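Local atomic coordinates of spindle assembly checkpoint serine/threonine-protein kinase BUB1 (Saccharomyces cerevisiae, PDB entry 3ESL), a protein that acts as a mitotic checkpoint serine/threonine kinase, delaying anaphase until chromosomes are bioriented on the spindle and aiding repair of faulty kinetochore-microtubule attachments. Residues 65-68 against 69-72; 99-102 against 103-107. One frame throughout, in Å; residues are numbered along the deposited sequence. Where two conformers were deposited one is given.

Interaction 1: 65-68 against 69-72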
# COMPACT_ATOMS: atom_id res chain seq x y z
N ILE A 65 4.20 -9.40 4.51
CA ILE A 65 4.98 -10.60 4.16
C ILE A 65 4.16 -11.88 4.37
O ILE A 65 4.17 -12.77 3.52
CB ILE A 65 6.32 -10.64 4.95
CG1 ILE A 65 7.25 -9.53 4.46
CG2 ILE A 65 6.99 -12.04 4.86
CD1 ILE A 65 7.64 -9.63 2.99
N TYR A 66 3.44 -11.95 5.49
CA TYR A 66 2.65 -13.14 5.79
C TYR A 66 1.49 -13.35 4.82
O TYR A 66 1.23 -14.47 4.37
CB TYR A 66 2.12 -13.08 7.22
CG TYR A 66 1.54 -14.38 7.71
CD1 TYR A 66 2.36 -15.34 8.30
CD2 TYR A 66 0.18 -14.64 7.61
CE1 TYR A 66 1.83 -16.53 8.77
CE2 TYR A 66 -0.36 -15.83 8.07
CZ TYR A 66 0.47 -16.77 8.65
OH TYR A 66 -0.06 -17.96 9.11
N ILE A 67 0.81 -12.26 4.48
CA ILE A 67 -0.42 -12.34 3.71
C ILE A 67 -0.17 -12.32 2.18
O ILE A 67 -1.00 -12.84 1.42
CB ILE A 67 -1.41 -11.21 4.15
CG1 ILE A 67 -1.72 -11.29 5.67
CG2 ILE A 67 -2.68 -11.20 3.27
CD1 ILE A 67 -2.63 -12.46 6.11
N GLN A 68 0.98 -11.79 1.75
CA GLN A 68 1.22 -11.50 0.31
C GLN A 68 1.09 -12.68 -0.66
O GLN A 68 0.68 -12.48 -1.81
CB GLN A 68 2.58 -10.83 0.08
CG GLN A 68 3.80 -11.72 0.41
CD GLN A 68 5.13 -11.12 -0.01
OE1 GLN A 68 6.20 -11.66 0.33
NE2 GLN A 68 5.08 -10.02 -0.74
N ASP A 69 1.45 -13.88 -0.23
CA ASP A 69 1.43 -15.02 -1.16
C ASP A 69 0.11 -15.80 -1.10
O ASP A 69 -0.09 -16.74 -1.89
CB ASP A 69 2.66 -15.92 -0.97
CG ASP A 69 3.95 -15.31 -1.54
OD1 ASP A 69 3.91 -14.68 -2.62
OD2 ASP A 69 5.01 -15.47 -0.91
N MET A 70 -0.78 -15.39 -0.19
CA MET A 70 -2.14 -15.91 -0.15
C MET A 70 -2.94 -15.22 -1.24
O MET A 70 -3.35 -14.04 -1.09
CB MET A 70 -2.78 -15.65 1.22
CG MET A 70 -2.15 -16.41 2.37
SD MET A 70 -2.97 -16.02 3.92
CE MET A 70 -2.11 -17.11 5.04
N GLU A 71 -3.17 -15.95 -2.33
CA GLU A 71 -3.86 -15.43 -3.51
C GLU A 71 -5.27 -14.94 -3.20
O GLU A 71 -5.79 -14.04 -3.88
CB GLU A 71 -3.91 -16.50 -4.61
CG GLU A 71 -2.55 -16.82 -5.22
CD GLU A 71 -2.63 -17.85 -6.33
OE1 GLU A 71 -2.93 -19.03 -6.03
OE2 GLU A 71 -2.38 -17.49 -7.49
N THR A 72 -5.88 -15.53 -2.18
CA THR A 72 -7.25 -15.19 -1.80
C THR A 72 -7.36 -13.73 -1.34
O THR A 72 -8.43 -13.14 -1.45
CB THR A 72 -7.82 -16.10 -0.69
OG1 THR A 72 -7.13 -15.85 0.54
CG2 THR A 72 -7.72 -17.60 -1.06
O HOH W 1 -1.90 -11.74 -2.20
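The ring of Tyr66 meets the methyl end of Met70 obliquely, with Tyr66 CE2 and Met70 CE 3.7 Å apart. At the edge of the same ring, in its plane, lies CD1 of the neighbouring Ile67. That methyl also reaches the thioether, Ile67 CD1 to Met70 SD 4.2 Å. The ring is swung to this place by chi1 of -168°, which puts CG of Tyr66 opposite its own backbone N. The Met70 chain is extended beyond CG, so its sulfur and methyl run back along the last turn of helix 49-67. Two more flat groups, the amide of Gln68 and the carboxylate of Asp69, lie alongside each other and point the same way, their planes 28° apart. Asp69 OD1 forms its salt bridge with Lys108, while Gln68 NE2 makes a weak hydrogen bond to the hydroxyl of Tyr104. Residues 67-70 form a type I beta turn where helix 49-67 gives way to the loop leading to helix 77-90, within the all-helical, TPR-like N-terminal domain of BUB1. The turn is closed by Met70 N donating to Ile67 O at 3.0 Å. This bond is bent, 146° at the hydrogen, and the donor sits above the carbonyl plane. CB of Met70 packs on the same oxygen, 3.3 Å from Ile67 O. A water bridges two carbonyls of the turn. It donates to Gln68 O at 2.7 Å and to Met70 O at 2.9 Å.

Interaction 2: 99-102 against 103-107; sequences ENTF and KYMFN
Glu99 O accepts the backbone N-H of Lys103 at 2.9 Å, and the donor lies nearly in line with the C=O bond. The aliphatic part of Lys103 lies against the same carbonyl, with Lys103 CG 3.2 Å from Glu99 O. Three more i to i+4 bonds follow along helix 95-108. The straightest is Met105 N to Thr101 O, 178° at the hydrogen. Lys103 CD also meets the Glu99 side chain, 3.9 Å from Glu99 CG. Its other neighbour is Asn100, whose side chain runs alongside and puts OD1 4.0 Å from Lys103 CD. A bend at chi3 (58°) folds the lysine chain beyond CD. Its ammonium bonds to Arg185 O, and Glu99 forms a salt bridge with the Arg185 side chain. With an alanine in place of the lysine, Arg185 O would probably lose this donor and Glu99 CG its contact with the lysine chain. On another side of the helix, Met105 and Phe102 make a Met-aromatic contact. The sulfur approaches obliquely, Met105 SD lying 5.2 Å from the centroid of the Phe102 ring. That ring also stacks with Phe121, and Met105 touches helices 77-90 and 115-127. The chemistry thus divides round the helix: Met105 and Phe102 face neighbouring helices, while Glu99 and Lys103, not paired with each other, both bind Arg185, Glu99 at its guanidinium and Lys103 at its backbone carbonyl.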
# COMPACT_ATOMS: atom_id res chain seq x y z
N GLU A 99 7.49 3.84 -5.55
CA GLU A 99 7.12 3.34 -6.86
C GLU A 99 7.40 1.83 -6.97
O GLU A 99 6.60 1.08 -7.52
CB GLU A 99 7.82 4.10 -7.98
CG GLU A 99 7.30 3.69 -9.34
CD GLU A 99 8.03 4.31 -10.51
OE1 GLU A 99 9.28 4.28 -10.52
OE2 GLU A 99 7.34 4.81 -11.42
N ASN A 100 8.54 1.40 -6.44
CA ASN A 100 8.89 -0.02 -6.48
C ASN A 100 7.90 -0.89 -5.71
O ASN A 100 7.64 -2.03 -6.09
CB ASN A 100 10.30 -0.26 -5.97
CG ASN A 100 11.36 0.21 -6.95
OD1 ASN A 100 11.06 0.53 -8.11
ND2 ASN A 100 12.61 0.24 -6.50
N THR A 101 7.36 -0.34 -4.63
CA THR A 101 6.32 -1.05 -3.87
C THR A 101 5.07 -1.19 -4.73
O THR A 101 4.53 -2.30 -4.84
CB THR A 101 6.04 -0.37 -2.52
OG1 THR A 101 7.27 -0.25 -1.78
CG2 THR A 101 5.06 -1.21 -1.68
N PHE A 102 4.61 -0.11 -5.37
CA PHE A 102 3.45 -0.22 -6.25
C PHE A 102 3.69 -1.21 -7.40
O PHE A 102 2.80 -1.98 -7.77
CB PHE A 102 3.05 1.13 -6.83
CG PHE A 102 2.26 2.00 -5.88
CD1 PHE A 102 0.94 1.70 -5.57
CD2 PHE A 102 2.83 3.17 -5.36
CE1 PHE A 102 0.20 2.53 -4.70
CE2 PHE A 102 2.12 4.00 -4.50
CZ PHE A 102 0.79 3.68 -4.17
N LYS A 103 4.89 -1.16 -7.98
CA LYS A 103 5.27 -2.07 -9.06
C LYS A 103 5.28 -3.55 -8.64
O LYS A 103 4.87 -4.44 -9.41
CB LYS A 103 6.64 -1.68 -9.62
CG LYS A 103 6.59 -0.39 -10.41
CD LYS A 103 7.99 0.13 -10.71
CE LYS A 103 8.79 -0.92 -11.47
NZ LYS A 103 9.89 -0.30 -12.29
N TYR A 104 5.74 -3.81 -7.42
CA TYR A 104 5.77 -5.15 -6.85
C TYR A 104 4.35 -5.68 -6.65
O TYR A 104 4.03 -6.81 -7.04
CB TYR A 104 6.52 -5.10 -5.52
CG TYR A 104 6.59 -6.39 -4.75
CD1 TYR A 104 7.58 -7.33 -5.02
CD2 TYR A 104 5.70 -6.64 -3.70
CE1 TYR A 104 7.68 -8.51 -4.29
CE2 TYR A 104 5.79 -7.81 -2.96
CZ TYR A 104 6.78 -8.74 -3.26
OH TYR A 104 6.87 -9.91 -2.53
N MET A 105 3.51 -4.86 -6.03
CA MET A 105 2.08 -5.16 -5.93
C MET A 105 1.46 -5.47 -7.31
O MET A 105 0.76 -6.46 -7.48
CB MET A 105 1.36 -3.98 -5.29
CG MET A 105 1.79 -3.72 -3.84
SD MET A 105 1.28 -2.05 -3.35
CE MET A 105 -0.49 -2.28 -3.23
N PHE A 106 1.74 -4.62 -8.30
CA PHE A 106 1.18 -4.79 -9.65
C PHE A 106 1.59 -6.16 -10.21
O PHE A 106 0.75 -6.91 -10.72
CB PHE A 106 1.65 -3.66 -10.57
CG PHE A 106 0.97 -3.66 -11.92
CD1 PHE A 106 -0.29 -3.08 -12.08
CD2 PHE A 106 1.58 -4.25 -13.02
CE1 PHE A 106 -0.93 -3.09 -13.33
CE2 PHE A 106 0.95 -4.27 -14.27
CZ PHE A 106 -0.31 -3.69 -14.42
N ASN A 107 2.87 -6.49 -10.07
CA ASN A 107 3.41 -7.77 -10.54
C ASN A 107 2.75 -8.99 -9.88
O ASN A 107 2.57 -10.02 -10.52
CB ASN A 107 4.92 -7.82 -10.29
CG ASN A 107 5.57 -9.08 -10.86
OD1 ASN A 107 6.05 -9.95 -10.12
ND2 ASN A 107 5.58 -9.19 -12.18

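Overall arrangement
Interaction 1 comes first along the chain, at the end of helix 49-67; interaction 2 lies within helix 95-108. Their centres are about 15 Å apart, yet they touch through Gln68 NE2 and Tyr104 OH, 2.5 Å apart. Asp69 adds a second tie to the same helix through Lys108. Helix 193-200 packs on both regions, and its Ile195 meets Ile65 as well as Tyr104. Interaction 2 is buried, about 9 Å from the centre of the chain, while interaction 1 is only partly buried, about 14 Å out. Both belong to the N-terminal Mad3/BUB1 homology region; the kinase domain is a separate part of the protein, absent from this fragment.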